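Local coordinates for protein PHO85 cyclin-10 (Saccharomyces cerevisiae, PDB 4KRD) that partners the cyclin-dependent kinase PHO85, directing it to phosphorylate and negatively regulate glycogen synthase GSY2, and so restrains glycogen accumulation under favourable growth conditions, at residues Lys44-Leu49 against Val104-Ile109; Asp110-Thr115 against His134-Ala139; Lys146-Phe151 against Leu185-Arg190. All coordinates share one frame; numbering follows the deposited sequence.

How the contacts relate
The three contacts sit in the cyclin domain of this protein and come in series along the chain, contact 1 first and contact 3 last. Contacts 1 and 2 have centres about 7 Å apart and share helix 99-113, which meets helix 36-54 in contact 1 and helix 130-148 in contact 2. I109 CG2 packs on M136 CG at 4.0 Å, so the two make one continuous core. The centre of contact 3 is about 16 Å from either of the others, where helix 130-148, shared with contact 2, ends; V104 and L108 join it to contact 1, and T111 to contact 2. Thus the buried helix core runs out to a surface that meets another protein chain.

Contact 1 of 3, residues Lys44-Leu49 against Val104-Ile109; sequences KETIEL and VATFLI
No ring or planar group has a face or edge in the meeting of T46 and I47 with T106 and I109; the touching is done by methyl and methylene carbons and one threonine oxygen. T46 sits in the middle, its CB directed at the other helix. One branch, CG2, presses on the I109 tip, CD1, at 3.6 Å, while the other, OG1, lies 3.4 Å from T106 CG2. That second approach is plain van der Waals contact: the T46 hydroxyl hydrogen-bonds to N42 O one turn back, and the T106 hydroxyl does the same with Y102 O. Each threonine thus turns its polar atom back along its own helix, with OG1 beside the backbone N (chi1 -61° for T46), and its methyl is set anti to that N, where it can pack across the gap. I109 gets its CD1 into the seam by holding CG1 between its backbone N and carbonyl carbon, chi1 62°, with the rest of the chain extended. CD1 then also meets I47 CG1 at 3.8 Å, the two isoleucines crossing at about a right angle. The axes of these segments approach to 10.1 Å and run nearly parallel, 15° apart, and all four residues are buried. F43, from the same helix as T46, extends the seam by packing on A105, T106 and I109. I47 joins helix 36-54 to V133 and I137 of helix 130-148. V104 meets S144 and L148 of that helix, and V104 and F107 meet L192 and K191 of helix 189-203, packing helix 99-113 against helices 36-54, 130-148 and 189-203.

Contact 2 of 3, residues Asp110-Thr115 against His134-Ala139; sequences DTLFLT and HRMIIA
M136 and L112 point their tips at each other, and F113 closes on that same methionine methyl from beside the leucine, so everything in this contact gathers at one methyl group. The M136 chain leaves helix 130-148 with CG anti to the backbone N and then bends twice, at chi2 (65°) and again at chi3 (62°). The bends fold the arm back on itself and set CE against L112 and F113, within 3.6 Å of L112 CD2. The sulfur follows behind, with SD 4.0 Å from that same leucine methyl. L112 reaches out more directly: its CB is aimed at helix 130-148 and its CG also stands anti to the backbone N, which puts CD2 at the front. F113, the next residue, arrives from the opposite direction to M136 and offers the far end of its ring, with CZ 4.1 Å and CE2 4.2 Å from M136 CE. The two partners from helix 99-113 also pack on each other. L112 CG lies 3.9 Å above the plane of the F113 ring, offset toward its rim, and the pair forms a shared apolar surface on which the methionine end rests. Around them, L112 touches C179 and V180 of helix 166-180, F113 reaches L50 of helix 36-54 and L128, and M136 packs on F74. No hydrogen bond or charge passes between the two segments. With only 93 Å² buried, the grip is slight: two segments whose nearest CA atoms, those of L112 and M136, are 10.7 Å apart meet only through apolar packing, by van der Waals contact and the hydrophobic effect, with a curled thioether whose methyl meets the leucine tip part-way.

Contact 3 of 3, residues Lys146-Phe151 against Leu185-Arg190; sequences KLLEDF and LMVSNR
V187 carries this contact, meeting L147 and L148 with one methyl each. From its CA the CB is directed at the end of helix 130-148, and there the side chain forks. CG1, set anti to the backbone N (chi1 171°), goes to L148 and lies 4.1 Å from its CD2. CG2, beside the backbone N, goes to L147, where it finds CB at 4.2 Å. The two leucines present themselves differently: L147 is met at the root of its side chain, whereas L148 does not aim its first bond at V187 but brings its end closer, crossing the valine at about a right angle. The contact is wholly apolar, and the CA atoms of L147 and V187 stand 7.5 Å apart. Both backbones change course here. E149 is the first residue to leave the helical path after helix 130-148, and S188 is the N-cap of helix 189-203, its OG bonded to K191 N. A partner protein chain, probably PHO85, lies against this surface: K146 bonds to its backbone and forms a salt bridge with E173, consistent with the lysine-glutamate pair that cyclins use at the kinase interface, and D150 meets basic side chains of that chain. Within the cyclin domain, L147 and L148 also rest on V104 of helix 99-113, so the valine closes the seam between the end of helix 130-148 and the start of helix 189-203.

Contact 1 of 3, residues Lys44-Leu49 against Val104-Ile109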
ATOM      1  N   LYS B  44      23.478  10.916   4.130  1.00 39.24           N
ATOM      2  CA  LYS B  44      24.211  12.138   4.468  1.00 34.98           C
ATOM      3  C   LYS B  44      24.871  12.785   3.253  1.00 36.19           C
ATOM      4  O   LYS B  44      24.788  13.998   3.062  1.00 36.73           O
ATOM      5  CB  LYS B  44      25.255  11.840   5.546  1.00 37.73           C
ATOM      6  N   GLU B  45      25.512  11.979   2.416  1.00 38.87           N
ATOM      7  CA  GLU B  45      26.248  12.533   1.276  1.00 43.51           C
ATOM      8  C   GLU B  45      25.309  13.127   0.221  1.00 38.10           C
ATOM      9  O   GLU B  45      25.636  14.123  -0.430  1.00 43.36           O
ATOM     10  CB  GLU B  45      27.173  11.477   0.667  1.00 43.37           C
ATOM     11  CG  GLU B  45      28.214  12.051  -0.279  1.00 47.18           C
ATOM     12  CD  GLU B  45      29.061  10.973  -0.929  1.00 53.98           C
ATOM     13  OE1 GLU B  45      28.900   9.793  -0.561  1.00 55.40           O
ATOM     14  OE2 GLU B  45      29.882  11.303  -1.812  1.00 55.96           O
ATOM     15  N   THR B  46      24.128  12.529   0.065  1.00 44.78           N
ATOM     16  CA  THR B  46      23.113  13.073  -0.838  1.00 37.19           C
ATOM     17  C   THR B  46      22.707  14.460  -0.368  1.00 33.99           C
ATOM     18  O   THR B  46      22.593  15.395  -1.166  1.00 31.80           O
ATOM     19  CB  THR B  46      21.863  12.159  -0.907  1.00 39.66           C
ATOM     20  OG1 THR B  46      22.233  10.864  -1.399  1.00 36.33           O
ATOM     21  CG2 THR B  46      20.799  12.753  -1.826  1.00 32.15           C
ATOM     22  N   ILE B  47      22.490  14.593   0.935  1.00 32.58           N
ATOM     23  CA  ILE B  47      22.178  15.896   1.507  1.00 38.46           C
ATOM     24  C   ILE B  47      23.304  16.911   1.246  1.00 37.98           C
ATOM     25  O   ILE B  47      23.059  18.036   0.813  1.00 35.15           O
ATOM     26  CB  ILE B  47      21.907  15.808   3.011  1.00 33.10           C
ATOM     27  CG1 ILE B  47      20.594  15.052   3.253  1.00 34.12           C
ATOM     28  CG2 ILE B  47      21.824  17.219   3.587  1.00 34.69           C
ATOM     29  CD1 ILE B  47      20.458  14.453   4.653  1.00 41.45           C
ATOM     30  N   GLU B  48      24.541  16.503   1.496  1.00 41.11           N
ATOM     31  CA  GLU B  48      25.667  17.405   1.260  1.00 42.29           C
ATOM     32  C   GLU B  48      25.746  17.871  -0.185  1.00 41.90           C
ATOM     33  O   GLU B  48      26.017  19.038  -0.436  1.00 40.74           O
ATOM     34  CB  GLU B  48      26.981  16.772   1.718  1.00 44.22           C
ATOM     35  CG  GLU B  48      27.050  16.644   3.230  1.00 51.79           C
ATOM     36  CD  GLU B  48      28.235  15.825   3.710  1.00 68.03           C
ATOM     37  OE1 GLU B  48      29.120  15.497   2.876  1.00 62.92           O
ATOM     38  OE2 GLU B  48      28.274  15.510   4.926  1.00 69.24           O
ATOM     39  N   LEU B  49      25.491  16.975  -1.139  1.00 42.20           N
ATOM     40  CA  LEU B  49      25.552  17.357  -2.554  1.00 38.36           C
ATOM     41  C   LEU B  49      24.388  18.245  -2.984  1.00 41.05           C
ATOM     42  O   LEU B  49      24.563  19.183  -3.760  1.00 37.82           O
ATOM     43  CB  LEU B  49      25.691  16.134  -3.458  1.00 38.74           C
ATOM     44  CG  LEU B  49      27.011  15.390  -3.268  1.00 44.18           C
ATOM     45  CD1 LEU B  49      27.039  14.090  -4.037  1.00 44.04           C
ATOM     46  CD2 LEU B  49      28.196  16.286  -3.668  1.00 52.45           C
ATOM     47  N   VAL B 104      15.134   4.299   1.317  1.00 33.23           N
ATOM     48  CA  VAL B 104      13.863   4.945   0.992  1.00 29.80           C
ATOM     49  C   VAL B 104      13.885   6.421   1.414  1.00 28.07           C
ATOM     50  O   VAL B 104      13.395   7.293   0.692  1.00 28.13           O
ATOM     51  CB  VAL B 104      12.650   4.207   1.628  1.00 31.53           C
ATOM     52  CG1 VAL B 104      11.402   5.064   1.529  1.00 24.95           C
ATOM     53  CG2 VAL B 104      12.404   2.833   0.937  1.00 28.10           C
ATOM     54  N   ALA B 105      14.451   6.698   2.587  1.00 29.19           N
ATOM     55  CA  ALA B 105      14.595   8.074   3.047  1.00 28.10           C
ATOM     56  C   ALA B 105      15.379   8.893   2.042  1.00 31.84           C
ATOM     57  O   ALA B 105      15.051  10.060   1.760  1.00 29.75           O
ATOM     58  CB  ALA B 105      15.286   8.117   4.413  1.00 30.45           C
ATOM     59  N   THR B 106      16.443   8.294   1.521  1.00 31.46           N
ATOM     60  CA  THR B 106      17.273   8.978   0.540  1.00 34.26           C
ATOM     61  C   THR B 106      16.489   9.244  -0.742  1.00 31.06           C
ATOM     62  O   THR B 106      16.574  10.333  -1.320  1.00 30.92           O
ATOM     63  CB  THR B 106      18.559   8.189   0.218  1.00 34.56           C
ATOM     64  OG1 THR B 106      19.303   7.966   1.418  1.00 36.32           O
ATOM     65  CG2 THR B 106      19.436   8.963  -0.792  1.00 35.93           C
ATOM     66  N   PHE B 107      15.709   8.263  -1.181  1.00 29.93           N
ATOM     67  CA  PHE B 107      14.929   8.455  -2.392  1.00 29.27           C
ATOM     68  C   PHE B 107      13.862   9.526  -2.220  1.00 26.90           C
ATOM     69  O   PHE B 107      13.536  10.231  -3.171  1.00 29.50           O
ATOM     70  CB  PHE B 107      14.278   7.156  -2.902  1.00 33.64           C
ATOM     71  CG  PHE B 107      13.602   7.343  -4.226  1.00 35.48           C
ATOM     72  CD1 PHE B 107      14.349   7.330  -5.402  1.00 31.78           C
ATOM     73  CD2 PHE B 107      12.238   7.600  -4.301  1.00 31.09           C
ATOM     74  CE1 PHE B 107      13.744   7.544  -6.635  1.00 35.45           C
ATOM     75  CE2 PHE B 107      11.625   7.828  -5.537  1.00 29.98           C
ATOM     76  CZ  PHE B 107      12.381   7.796  -6.702  1.00 35.37           C
ATOM     77  N   LEU B 108      13.304   9.646  -1.017  1.00 27.80           N
ATOM     78  CA  LEU B 108      12.319  10.696  -0.756  1.00 29.72           C
ATOM     79  C   LEU B 108      12.938  12.089  -0.953  1.00 30.27           C
ATOM     80  O   LEU B 108      12.325  12.977  -1.555  1.00 28.15           O
ATOM     81  CB  LEU B 108      11.706  10.557   0.653  1.00 23.87           C
ATOM     82  CG  LEU B 108      10.840   9.310   0.906  1.00 31.17           C
ATOM     83  CD1 LEU B 108      10.334   9.263   2.356  1.00 27.54           C
ATOM     84  CD2 LEU B 108       9.666   9.252  -0.072  1.00 28.00           C
ATOM     85  N   ILE B 109      14.153  12.291  -0.447  1.00 28.83           N
ATOM     86  CA  ILE B 109      14.797  13.576  -0.661  1.00 29.72           C
ATOM     87  C   ILE B 109      15.213  13.759  -2.130  1.00 27.39           C
ATOM     88  O   ILE B 109      15.092  14.858  -2.673  1.00 30.53           O
ATOM     89  CB  ILE B 109      15.970  13.828   0.327  1.00 35.86           C
ATOM     90  CG1 ILE B 109      17.067  12.783   0.155  1.00 38.13           C
ATOM     91  CG2 ILE B 109      15.469  13.833   1.778  1.00 32.82           C
ATOM     92  CD1 ILE B 109      18.393  13.202   0.825  1.00 44.25           C
TER

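Contact 2 of 3, residues Asp110-Thr115 against His134-Ala139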
ATOM      1  N   ASP B 110      15.679  12.678  -2.762  1.00 28.46           N
ATOM      2  CA  ASP B 110      15.945  12.627  -4.212  1.00 30.40           C
ATOM      3  C   ASP B 110      14.761  13.130  -5.011  1.00 30.20           C
ATOM      4  O   ASP B 110      14.901  13.949  -5.901  1.00 32.14           O
ATOM      5  CB  ASP B 110      16.176  11.177  -4.683  1.00 31.26           C
ATOM      6  CG  ASP B 110      17.563  10.637  -4.342  1.00 37.25           C
ATOM      7  OD1 ASP B 110      18.514  11.435  -4.222  1.00 38.05           O
ATOM      8  OD2 ASP B 110      17.693   9.391  -4.231  1.00 38.50           O
ATOM      9  N   THR B 111      13.575  12.599  -4.715  1.00 28.84           N
ATOM     10  CA  THR B 111      12.423  12.929  -5.530  1.00 23.15           C
ATOM     11  C   THR B 111      11.865  14.316  -5.210  1.00 25.33           C
ATOM     12  O   THR B 111      11.209  14.944  -6.045  1.00 27.71           O
ATOM     13  CB  THR B 111      11.341  11.811  -5.463  1.00 32.50           C
ATOM     14  OG1 THR B 111      10.411  11.973  -6.542  1.00 31.56           O
ATOM     15  CG2 THR B 111      10.613  11.862  -4.134  1.00 29.47           C
ATOM     16  N   LEU B 112      12.126  14.806  -4.004  1.00 26.62           N
ATOM     17  CA  LEU B 112      11.744  16.174  -3.672  1.00 28.05           C
ATOM     18  C   LEU B 112      12.617  17.195  -4.428  1.00 32.76           C
ATOM     19  O   LEU B 112      12.123  18.219  -4.934  1.00 29.03           O
ATOM     20  CB  LEU B 112      11.845  16.400  -2.157  1.00 29.48           C
ATOM     21  CG  LEU B 112      11.531  17.797  -1.600  1.00 32.02           C
ATOM     22  CD1 LEU B 112      10.203  18.357  -2.130  1.00 33.57           C
ATOM     23  CD2 LEU B 112      11.572  17.815  -0.057  1.00 35.44           C
ATOM     24  N   PHE B 113      13.915  16.924  -4.511  1.00 28.77           N
ATOM     25  CA  PHE B 113      14.850  17.972  -4.970  1.00 28.07           C
ATOM     26  C   PHE B 113      15.314  17.830  -6.422  1.00 32.16           C
ATOM     27  O   PHE B 113      15.811  18.788  -7.010  1.00 37.17           O
ATOM     28  CB  PHE B 113      16.058  18.073  -4.024  1.00 30.96           C
ATOM     29  CG  PHE B 113      15.714  18.635  -2.674  1.00 34.42           C
ATOM     30  CD1 PHE B 113      15.487  19.989  -2.517  1.00 34.46           C
ATOM     31  CD2 PHE B 113      15.586  17.809  -1.568  1.00 32.22           C
ATOM     32  CE1 PHE B 113      15.145  20.511  -1.280  1.00 35.51           C
ATOM     33  CE2 PHE B 113      15.248  18.337  -0.329  1.00 33.37           C
ATOM     34  CZ  PHE B 113      15.025  19.689  -0.193  1.00 37.49           C
ATOM     35  N   LEU B 114      15.155  16.639  -6.994  1.00 29.78           N
ATOM     36  CA  LEU B 114      15.679  16.345  -8.326  1.00 31.42           C
ATOM     37  C   LEU B 114      14.624  15.841  -9.300  1.00 40.01           C
ATOM     38  O   LEU B 114      13.730  15.064  -8.931  1.00 34.32           O
ATOM     39  CB  LEU B 114      16.774  15.272  -8.239  1.00 29.22           C
ATOM     40  CG  LEU B 114      18.039  15.596  -7.426  1.00 33.93           C
ATOM     41  CD1 LEU B 114      18.801  14.313  -7.092  1.00 36.55           C
ATOM     42  CD2 LEU B 114      18.919  16.574  -8.184  1.00 37.87           C
ATOM     43  N   THR B 115      14.751  16.267 -10.552  1.00 29.48           N
ATOM     44  CA  THR B 115      14.056  15.614 -11.656  1.00 32.12           C
ATOM     45  C   THR B 115      15.038  15.438 -12.828  1.00 37.55           C
ATOM     46  O   THR B 115      16.247  15.677 -12.673  1.00 36.39           O
ATOM     47  CB  THR B 115      12.819  16.439 -12.090  1.00 35.58           C
ATOM     48  OG1 THR B 115      12.047  15.702 -13.044  1.00 33.72           O
ATOM     49  CG2 THR B 115      13.250  17.764 -12.705  1.00 39.20           C
ATOM     50  N   HIS B 134      17.954  19.453   9.298  1.00 35.19           N
ATOM     51  CA  HIS B 134      17.632  18.695  10.507  1.00 37.70           C
ATOM     52  C   HIS B 134      16.186  18.163  10.500  1.00 33.77           C
ATOM     53  O   HIS B 134      15.933  16.981  10.762  1.00 38.77           O
ATOM     54  CB  HIS B 134      17.876  19.578  11.734  1.00 41.33           C
ATOM     55  CG  HIS B 134      17.742  18.858  13.038  1.00 46.88           C
ATOM     56  ND1 HIS B 134      16.666  19.040  13.882  1.00 48.26           N
ATOM     57  CD2 HIS B 134      18.546  17.954  13.645  1.00 48.37           C
ATOM     58  CE1 HIS B 134      16.815  18.282  14.953  1.00 47.18           C
ATOM     59  NE2 HIS B 134      17.945  17.609  14.832  1.00 46.72           N
ATOM     60  N   ARG B 135      15.243  19.043  10.191  1.00 33.88           N
ATOM     61  CA  ARG B 135      13.834  18.668  10.171  1.00 37.96           C
ATOM     62  C   ARG B 135      13.502  17.795   8.963  1.00 35.05           C
ATOM     63  O   ARG B 135      12.578  16.985   9.023  1.00 32.28           O
ATOM     64  CB  ARG B 135      12.943  19.914  10.199  1.00 34.67           C
ATOM     65  CG  ARG B 135      12.948  20.629  11.551  1.00 38.32           C
ATOM     66  CD  ARG B 135      11.995  21.817  11.546  1.00 41.88           C
ATOM     67  NE  ARG B 135      11.913  22.453  12.856  1.00 40.27           N
ATOM     68  CZ  ARG B 135      11.086  23.445  13.155  1.00 42.03           C
ATOM     69  NH1 ARG B 135      10.251  23.921  12.240  1.00 41.85           N
ATOM     70  NH2 ARG B 135      11.086  23.955  14.379  1.00 50.98           N
ATOM     71  N   MET B 136      14.244  17.976   7.872  1.00 36.74           N
ATOM     72  CA  MET B 136      14.080  17.138   6.684  1.00 36.91           C
ATOM     73  C   MET B 136      14.453  15.683   6.969  1.00 36.13           C
ATOM     74  O   MET B 136      13.785  14.756   6.511  1.00 35.60           O
ATOM     75  CB  MET B 136      14.921  17.681   5.529  1.00 39.51           C
ATOM     76  CG  MET B 136      14.793  16.896   4.228  1.00 45.86           C
ATOM     77  SD  MET B 136      13.140  16.952   3.489  1.00 48.02           S
ATOM     78  CE  MET B 136      12.975  18.708   3.171  1.00 39.11           C
ATOM     79  N   ILE B 137      15.533  15.489   7.713  1.00 29.48           N
ATOM     80  CA  ILE B 137      15.970  14.155   8.118  1.00 33.01           C
ATOM     81  C   ILE B 137      14.911  13.460   8.965  1.00 31.95           C
ATOM     82  O   ILE B 137      14.576  12.302   8.734  1.00 35.78           O
ATOM     83  CB  ILE B 137      17.302  14.223   8.896  1.00 35.84           C
ATOM     84  CG1 ILE B 137      18.450  14.524   7.929  1.00 36.57           C
ATOM     85  CG2 ILE B 137      17.562  12.929   9.637  1.00 35.12           C
ATOM     86  CD1 ILE B 137      19.750  14.934   8.618  1.00 38.78           C
ATOM     87  N   ILE B 138      14.402  14.177   9.956  1.00 31.67           N
ATOM     88  CA  ILE B 138      13.315  13.683  10.787  1.00 34.01           C
ATOM     89  C   ILE B 138      12.133  13.182   9.943  1.00 33.24           C
ATOM     90  O   ILE B 138      11.682  12.049  10.101  1.00 30.84           O
ATOM     91  CB  ILE B 138      12.854  14.783  11.745  1.00 32.56           C
ATOM     92  CG1 ILE B 138      13.975  15.104  12.744  1.00 34.13           C
ATOM     93  CG2 ILE B 138      11.607  14.359  12.510  1.00 32.74           C
ATOM     94  CD1 ILE B 138      13.585  16.158  13.753  1.00 40.08           C
ATOM     95  N   ALA B 139      11.641  14.028   9.047  1.00 32.57           N
ATOM     96  CA  ALA B 139      10.483  13.678   8.207  1.00 36.03           C
ATOM     97  C   ALA B 139      10.735  12.498   7.271  1.00 28.18           C
ATOM     98  O   ALA B 139       9.888  11.597   7.140  1.00 28.56           O
ATOM     99  CB  ALA B 139      10.038  14.908   7.403  1.00 31.97           C
TER

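Contact 3 of 3, residues Lys146-Phe151 against Leu185-Arg190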
ATOM      1  N   LYS B 146       7.032   4.355   7.764  1.00 30.96           N
ATOM      2  CA  LYS B 146       5.593   4.150   7.590  1.00 30.80           C
ATOM      3  C   LYS B 146       5.236   3.589   6.204  1.00 33.59           C
ATOM      4  O   LYS B 146       4.229   2.902   6.050  1.00 36.38           O
ATOM      5  CB  LYS B 146       4.832   5.452   7.869  1.00 30.91           C
ATOM      6  CG  LYS B 146       4.756   5.787   9.343  1.00 35.22           C
ATOM      7  CD  LYS B 146       3.817   6.935   9.664  1.00 30.30           C
ATOM      8  CE  LYS B 146       3.681   7.107  11.179  1.00 35.40           C
ATOM      9  NZ  LYS B 146       2.784   8.225  11.558  1.00 35.91           N
ATOM     10  N   LEU B 147       6.054   3.903   5.201  1.00 32.36           N
ATOM     11  CA  LEU B 147       5.944   3.296   3.874  1.00 34.99           C
ATOM     12  C   LEU B 147       6.389   1.834   3.847  1.00 32.94           C
ATOM     13  O   LEU B 147       6.007   1.076   2.951  1.00 36.45           O
ATOM     14  CB  LEU B 147       6.809   4.052   2.878  1.00 26.13           C
ATOM     15  CG  LEU B 147       6.349   5.434   2.424  1.00 27.94           C
ATOM     16  CD1 LEU B 147       7.479   6.097   1.637  1.00 28.20           C
ATOM     17  CD2 LEU B 147       5.108   5.336   1.570  1.00 29.01           C
ATOM     18  N   LEU B 148       7.209   1.445   4.816  1.00 29.97           N
ATOM     19  CA  LEU B 148       7.923   0.164   4.757  1.00 35.80           C
ATOM     20  C   LEU B 148       7.498  -0.881   5.779  1.00 38.03           C
ATOM     21  O   LEU B 148       7.397  -2.068   5.466  1.00 40.24           O
ATOM     22  CB  LEU B 148       9.421   0.400   4.959  1.00 33.49           C
ATOM     23  CG  LEU B 148      10.224   0.859   3.752  1.00 35.50           C
ATOM     24  CD1 LEU B 148      11.595   1.332   4.219  1.00 33.52           C
ATOM     25  CD2 LEU B 148      10.346  -0.277   2.753  1.00 38.60           C
ATOM     26  N   GLU B 149       7.305  -0.455   7.017  1.00 37.97           N
ATOM     27  CA  GLU B 149       7.146  -1.421   8.101  1.00 40.35           C
ATOM     28  C   GLU B 149       5.710  -1.542   8.581  1.00 38.33           C
ATOM     29  O   GLU B 149       5.003  -0.546   8.696  1.00 32.42           O
ATOM     30  CB  GLU B 149       8.054  -1.048   9.269  1.00 41.53           C
ATOM     31  CG  GLU B 149       9.542  -1.040   8.926  1.00 45.22           C
ATOM     32  CD  GLU B 149      10.144  -2.431   8.843  1.00 52.95           C
ATOM     33  OE1 GLU B 149       9.392  -3.427   8.931  1.00 54.38           O
ATOM     34  OE2 GLU B 149      11.378  -2.524   8.689  1.00 60.03           O
ATOM     35  N   ASP B 150       5.275  -2.768   8.871  1.00 33.99           N
ATOM     36  CA  ASP B 150       3.944  -2.967   9.437  1.00 37.07           C
ATOM     37  C   ASP B 150       3.878  -2.461  10.857  1.00 35.81           C
ATOM     38  O   ASP B 150       2.823  -2.059  11.336  1.00 37.67           O
ATOM     39  CB  ASP B 150       3.549  -4.442   9.400  1.00 41.11           C
ATOM     40  CG  ASP B 150       3.184  -4.902   8.014  1.00 40.92           C
ATOM     41  OD1 ASP B 150       2.818  -4.046   7.178  1.00 40.29           O
ATOM     42  OD2 ASP B 150       3.255  -6.118   7.754  1.00 45.74           O
ATOM     43  N   PHE B 151       5.010  -2.505  11.543  1.00 38.75           N
ATOM     44  CA  PHE B 151       5.085  -1.925  12.876  1.00 45.98           C
ATOM     45  C   PHE B 151       6.166  -0.845  12.912  1.00 38.42           C
ATOM     46  O   PHE B 151       7.295  -1.072  12.481  1.00 45.35           O
ATOM     47  CB  PHE B 151       5.333  -3.008  13.936  1.00 44.95           C
ATOM     48  CG  PHE B 151       4.211  -4.010  14.046  1.00 50.35           C
ATOM     49  CD1 PHE B 151       3.051  -3.704  14.745  1.00 51.47           C
ATOM     50  CD2 PHE B 151       4.311  -5.249  13.439  1.00 50.87           C
ATOM     51  CE1 PHE B 151       2.010  -4.627  14.846  1.00 53.86           C
ATOM     52  CE2 PHE B 151       3.278  -6.173  13.535  1.00 59.95           C
ATOM     53  CZ  PHE B 151       2.124  -5.858  14.238  1.00 55.92           C
ATOM     54  N   LEU B 185       5.995   7.594  -6.068  1.00 32.33           N
ATOM     55  CA  LEU B 185       6.558   7.250  -4.766  1.00 38.45           C
ATOM     56  C   LEU B 185       6.515   5.771  -4.408  1.00 37.70           C
ATOM     57  O   LEU B 185       6.951   5.375  -3.323  1.00 39.72           O
ATOM     58  CB  LEU B 185       5.771   7.961  -3.668  1.00 38.31           C
ATOM     59  CG  LEU B 185       5.876   9.467  -3.556  1.00 36.59           C
ATOM     60  CD1 LEU B 185       5.069   9.967  -2.362  1.00 40.62           C
ATOM     61  CD2 LEU B 185       7.345   9.847  -3.418  1.00 40.60           C
ATOM     62  N   MET B 186       5.971   4.952  -5.286  1.00 30.78           N
ATOM     63  CA  MET B 186       5.748   3.562  -4.911  1.00 33.13           C
ATOM     64  C   MET B 186       7.051   2.846  -4.559  1.00 32.32           C
ATOM     65  O   MET B 186       7.973   2.807  -5.365  1.00 33.61           O
ATOM     66  CB  MET B 186       5.017   2.834  -6.037  1.00 30.06           C
ATOM     67  CG  MET B 186       4.751   1.394  -5.733  1.00 31.80           C
ATOM     68  SD  MET B 186       3.840   0.668  -7.097  1.00 35.69           S
ATOM     69  CE  MET B 186       5.160   0.176  -8.198  1.00 31.20           C
ATOM     70  N   VAL B 187       7.132   2.289  -3.356  1.00 25.20           N
ATOM     71  CA  VAL B 187       8.310   1.524  -2.973  1.00 37.49           C
ATOM     72  C   VAL B 187       8.528   0.349  -3.928  1.00 36.42           C
ATOM     73  O   VAL B 187       7.590  -0.383  -4.259  1.00 30.80           O
ATOM     74  CB  VAL B 187       8.217   0.992  -1.535  1.00 35.90           C
ATOM     75  CG1 VAL B 187       9.361   0.015  -1.266  1.00 39.54           C
ATOM     76  CG2 VAL B 187       8.233   2.149  -0.531  1.00 34.77           C
ATOM     77  N   SER B 188       9.766   0.203  -4.393  1.00 33.54           N
ATOM     78  CA  SER B 188      10.139  -0.834  -5.349  1.00 33.24           C
ATOM     79  C   SER B 188      11.661  -1.000  -5.318  1.00 40.47           C
ATOM     80  O   SER B 188      12.384  -0.106  -4.865  1.00 32.94           O
ATOM     81  CB  SER B 188       9.737  -0.421  -6.768  1.00 34.84           C
ATOM     82  OG  SER B 188      10.626   0.586  -7.257  1.00 32.93           O
ATOM     83  N   ASN B 189      12.140  -2.130  -5.827  1.00 35.56           N
ATOM     84  CA  ASN B 189      13.573  -2.385  -5.926  1.00 37.94           C
ATOM     85  C   ASN B 189      14.316  -1.305  -6.718  1.00 39.70           C
ATOM     86  O   ASN B 189      15.432  -0.923  -6.356  1.00 39.22           O
ATOM     87  CB  ASN B 189      13.838  -3.781  -6.521  1.00 46.51           C
ATOM     88  CG  ASN B 189      13.364  -4.917  -5.612  1.00 53.07           C
ATOM     89  OD1 ASN B 189      12.981  -4.701  -4.462  1.00 54.74           O
ATOM     90  ND2 ASN B 189      13.390  -6.137  -6.134  1.00 59.78           N
ATOM     91  N   ARG B 190      13.701  -0.790  -7.780  1.00 32.55           N
ATOM     92  CA  ARG B 190      14.349   0.247  -8.573  1.00 39.46           C
ATOM     93  C   ARG B 190      14.498   1.570  -7.829  1.00 40.14           C
ATOM     94  O   ARG B 190      15.431   2.324  -8.093  1.00 32.86           O
ATOM     95  CB  ARG B 190      13.626   0.484  -9.896  1.00 41.47           C
ATOM     96  CG  ARG B 190      13.530  -0.750 -10.776  1.00 51.01           C
ATOM     97  CD  ARG B 190      12.693  -0.451 -11.998  1.00 53.15           C
ATOM     98  NE  ARG B 190      13.383   0.419 -12.938  1.00 52.74           N
ATOM     99  CZ  ARG B 190      12.776   1.323 -13.696  1.00 50.84           C
ATOM    100  NH1 ARG B 190      11.463   1.486 -13.609  1.00 48.41           N
ATOM    101  NH2 ARG B 190      13.484   2.066 -14.534  1.00 51.43           N
TER